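Long-range contact in cytochrome c552 (Thermochromatium tepidum, PDB 5ZE8), which carries five covalently attached c-type hemes and probably serves as a low-potential electron-transfer protein in a purple sulfur photosynthetic bacterium: residues V334-A339 against E389-G394. Numbering follows the deposited sequence.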
ATOM      1  N   VAL A 334      30.114  19.271  -7.824  1.00 16.65           N
ATOM      2  CA  VAL A 334      30.036  17.930  -8.362  1.00 15.36           C
ATOM      3  C   VAL A 334      31.125  17.576  -9.354  1.00 17.68           C
ATOM      4  O   VAL A 334      31.270  18.254 -10.355  1.00 20.84           O
ATOM      5  CB  VAL A 334      28.681  17.713  -9.034  1.00 15.69           C
ATOM      6  CG1 VAL A 334      28.573  16.413  -9.725  1.00 16.11           C
ATOM      7  CG2 VAL A 334      27.642  17.887  -7.959  1.00 17.98           C
ATOM      8  N   LEU A 335      31.819  16.484  -9.110  1.00 17.69           N
ATOM      9  CA  LEU A 335      32.758  15.940 -10.042  1.00 18.12           C
ATOM     10  C   LEU A 335      32.258  14.786 -10.905  1.00 18.33           C
ATOM     11  O   LEU A 335      32.746  14.510 -12.015  1.00 19.65           O
ATOM     12  CB  LEU A 335      34.014  15.542  -9.292  1.00 19.81           C
ATOM     13  CG  LEU A 335      34.721  16.634  -8.499  1.00 19.82           C
ATOM     14  CD1 LEU A 335      35.870  15.976  -7.819  1.00 20.07           C
ATOM     15  CD2 LEU A 335      35.193  17.762  -9.373  1.00 25.30           C
ATOM     16  N   TRP A 336      31.333  14.008 -10.357  1.00 16.21           N
ATOM     17  CA  TRP A 336      30.846  12.812 -11.039  1.00 13.96           C
ATOM     18  C   TRP A 336      29.510  12.449 -10.496  1.00 14.18           C
ATOM     19  O   TRP A 336      29.258  12.695  -9.313  1.00 15.52           O
ATOM     20  CB  TRP A 336      31.809  11.641 -10.740  1.00 15.40           C
ATOM     21  CG  TRP A 336      31.417  10.330 -11.314  1.00 16.64           C
ATOM     22  CD1 TRP A 336      31.771   9.801 -12.517  1.00 15.90           C
ATOM     23  CD2 TRP A 336      30.548   9.354 -10.701  1.00 15.42           C
ATOM     24  NE1 TRP A 336      31.245   8.531 -12.658  1.00 20.05           N
ATOM     25  CE2 TRP A 336      30.461   8.258 -11.575  1.00 18.41           C
ATOM     26  CE3 TRP A 336      29.889   9.290  -9.469  1.00 16.83           C
ATOM     27  CZ2 TRP A 336      29.732   7.120 -11.293  1.00 18.34           C
ATOM     28  CZ3 TRP A 336      29.155   8.139  -9.201  1.00 17.32           C
ATOM     29  CH2 TRP A 336      29.043   7.107 -10.132  1.00 17.06           C
ATOM     30  N   GLN A 337      28.660  11.848 -11.319  1.00 14.08           N
ATOM     31  CA  GLN A 337      27.333  11.411 -10.871  1.00 16.31           C
ATOM     32  C   GLN A 337      26.963  10.189 -11.638  1.00 17.30           C
ATOM     33  O   GLN A 337      27.227  10.089 -12.848  1.00 17.39           O
ATOM     34  CB  GLN A 337      26.284  12.421 -11.232  1.00 20.51           C
ATOM     35  CG  GLN A 337      26.198  13.561 -10.321  1.00 23.98           C
ATOM     36  CD  GLN A 337      25.103  14.561 -10.656  1.00 30.81           C
ATOM     37  OE1 GLN A 337      25.186  15.699 -10.212  1.00 32.90           O
ATOM     38  NE2 GLN A 337      24.026  14.123 -11.335  1.00 33.08           N
ATOM     39  N   ASN A 338      26.235   9.280 -11.039  1.00 14.70           N
ATOM     40  CA  ASN A 338      25.863   8.045 -11.743  1.00 16.04           C
ATOM     41  C   ASN A 338      24.870   8.353 -12.854  1.00 17.41           C
ATOM     42  O   ASN A 338      24.821   7.607 -13.877  1.00 20.60           O
ATOM     43  CB  ASN A 338      25.235   6.983 -10.776  1.00 15.49           C
ATOM     44  CG  ASN A 338      23.920   7.424 -10.169  1.00 15.23           C
ATOM     45  OD1 ASN A 338      23.802   8.542  -9.620  1.00 15.88           O
ATOM     46  ND2 ASN A 338      22.866   6.531 -10.270  1.00 13.98           N
ATOM     47  N   ALA A 339      24.057   9.350 -12.636  1.00 18.20           N
ATOM     48  CA  ALA A 339      22.948   9.680 -13.462  1.00 20.78           C
ATOM     49  C   ALA A 339      22.904  11.139 -13.447  1.00 21.15           C
ATOM     50  O   ALA A 339      22.766  11.789 -12.382  1.00 23.82           O
ATOM     51  CB  ALA A 339      21.641   9.100 -12.923  1.00 20.77           C
ATOM     52  N   GLU A 389      32.685   2.835 -10.589  1.00 20.50           N
ATOM     53  CA  GLU A 389      34.093   3.244 -10.687  1.00 22.42           C
ATOM     54  C   GLU A 389      34.149   4.750 -10.945  1.00 19.46           C
ATOM     55  O   GLU A 389      33.731   5.249 -11.983  1.00 24.67           O
ATOM     56  CB  GLU A 389      34.760   2.433 -11.770  1.00 25.07           C
ATOM     57  CG  GLU A 389      34.787   0.925 -11.482  1.00 28.48           C
ATOM     58  CD  GLU A 389      35.998   0.443 -10.704  1.00 36.73           C
ATOM     59  OE1 GLU A 389      36.278  -0.772 -10.764  1.00 51.91           O
ATOM     60  OE2 GLU A 389      36.720   1.251 -10.068  1.00 45.85           O
ATOM     61  N   ILE A 390      34.581   5.453  -9.940  1.00 19.27           N
ATOM     62  CA  ILE A 390      34.526   6.918  -9.918  1.00 19.16           C
ATOM     63  C   ILE A 390      35.977   7.462 -10.130  1.00 18.17           C
ATOM     64  O   ILE A 390      36.850   7.161  -9.347  1.00 19.40           O
ATOM     65  CB  ILE A 390      33.982   7.498  -8.578  1.00 17.88           C
ATOM     66  CG1 ILE A 390      32.530   6.973  -8.312  1.00 19.08           C
ATOM     67  CG2 ILE A 390      33.942   9.029  -8.657  1.00 18.96           C
ATOM     68  CD1 ILE A 390      32.000   7.384  -6.980  1.00 17.81           C
ATOM     69  N   PRO A 391      36.163   8.347 -11.116  1.00 21.95           N
ATOM     70  CA  PRO A 391      37.502   8.966 -11.227  1.00 21.22           C
ATOM     71  C   PRO A 391      37.871   9.672  -9.907  1.00 22.85           C
ATOM     72  O   PRO A 391      37.043  10.431  -9.308  1.00 22.19           O
ATOM     73  CB  PRO A 391      37.333   9.950 -12.397  1.00 24.26           C
ATOM     74  CG  PRO A 391      36.090   9.514 -13.103  1.00 24.94           C
ATOM     75  CD  PRO A 391      35.211   8.843 -12.135  1.00 21.66           C
ATOM     76  N   ALA A 392      39.089   9.430  -9.381  1.00 21.97           N
ATOM     77  CA  ALA A 392      39.426   9.866  -8.046  1.00 19.76           C
ATOM     78  C   ALA A 392      39.881  11.312  -7.913  1.00 21.56           C
ATOM     79  O   ALA A 392      39.767  11.854  -6.833  1.00 19.67           O
ATOM     80  CB  ALA A 392      40.457   8.924  -7.395  1.00 21.92           C
ATOM     81  N   LYS A 393      40.378  11.912  -9.018  1.00 22.48           N
ATOM     82  CA  LYS A 393      40.891  13.290  -9.024  1.00 27.30           C
ATOM     83  C   LYS A 393      39.979  14.307  -8.354  1.00 23.72           C
ATOM     84  O   LYS A 393      38.866  14.586  -8.833  1.00 25.95           O
ATOM     85  CB  LYS A 393      41.189  13.705 -10.493  1.00 31.55           C
ATOM     86  CG  LYS A 393      41.363  15.213 -10.702  1.00 40.17           C
ATOM     87  CD  LYS A 393      42.126  15.521 -11.989  1.00 43.52           C
ATOM     88  CE  LYS A 393      43.596  15.762 -11.663  1.00 45.83           C
ATOM     89  NZ  LYS A 393      44.478  15.842 -12.863  1.00 48.66           N
ATOM     90  N   GLY A 394      40.431  14.851  -7.235  1.00 21.42           N
ATOM     91  CA  GLY A 394      39.762  15.892  -6.491  1.00 18.68           C
ATOM     92  C   GLY A 394      38.617  15.495  -5.588  1.00 16.74           C
ATOM     93  O   GLY A 394      38.027  16.328  -4.919  1.00 18.52           O
TER
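Trp336 lays one face of its indole over the side chain of Ile390, and this pair carries the contact. Ile390 CG1 stands 3.6 Å from the centroid of the six-membered ring and only 10° off its normal, a CH-pi contact, while CD1 of the same branch reaches Trp336 CZ3 at 3.7 Å. The other branch, CG2, lies 3.9 Å from Trp336 CG, which lets the forked isoleucine follow the indole from its root to its far rim. With CG anti to the backbone N (chi1 177°), the indole swings beside its own carbonyl carbon; on the opposite face lies the backbone N of Asn338, offset toward the rim. At the pyrrole end Pro391 approaches obliquely, its CD 3.6 Å from Trp336 CD1, a rigid apolar ring at an exposed position. Shortening Trp336 to an alanine removes the indole, and Ile390 and Pro391 would probably lose their aromatic cover, with a gap opening between the strands. Farther along, Leu335 sends CD1 to the loop that follows strand 383-391, 3.5 Å from Lys393 O and against the backbone of Gly394, where a beta carbon would point at that methyl. Leu335 and Trp336 both pair with Ala327 in a classic beta bulge, which helps both side chains point toward 389-394. The strands run roughly antiparallel at 157°, with axes 7.6 Å apart, but belong to different sheets: 334-337 pairs with 320-328, and 383-391 with 297-306. The arrangement is consistent with two beta-sheets joined along edge strands by side chains, at the outer end of the beta-rich part, remote from the hemes.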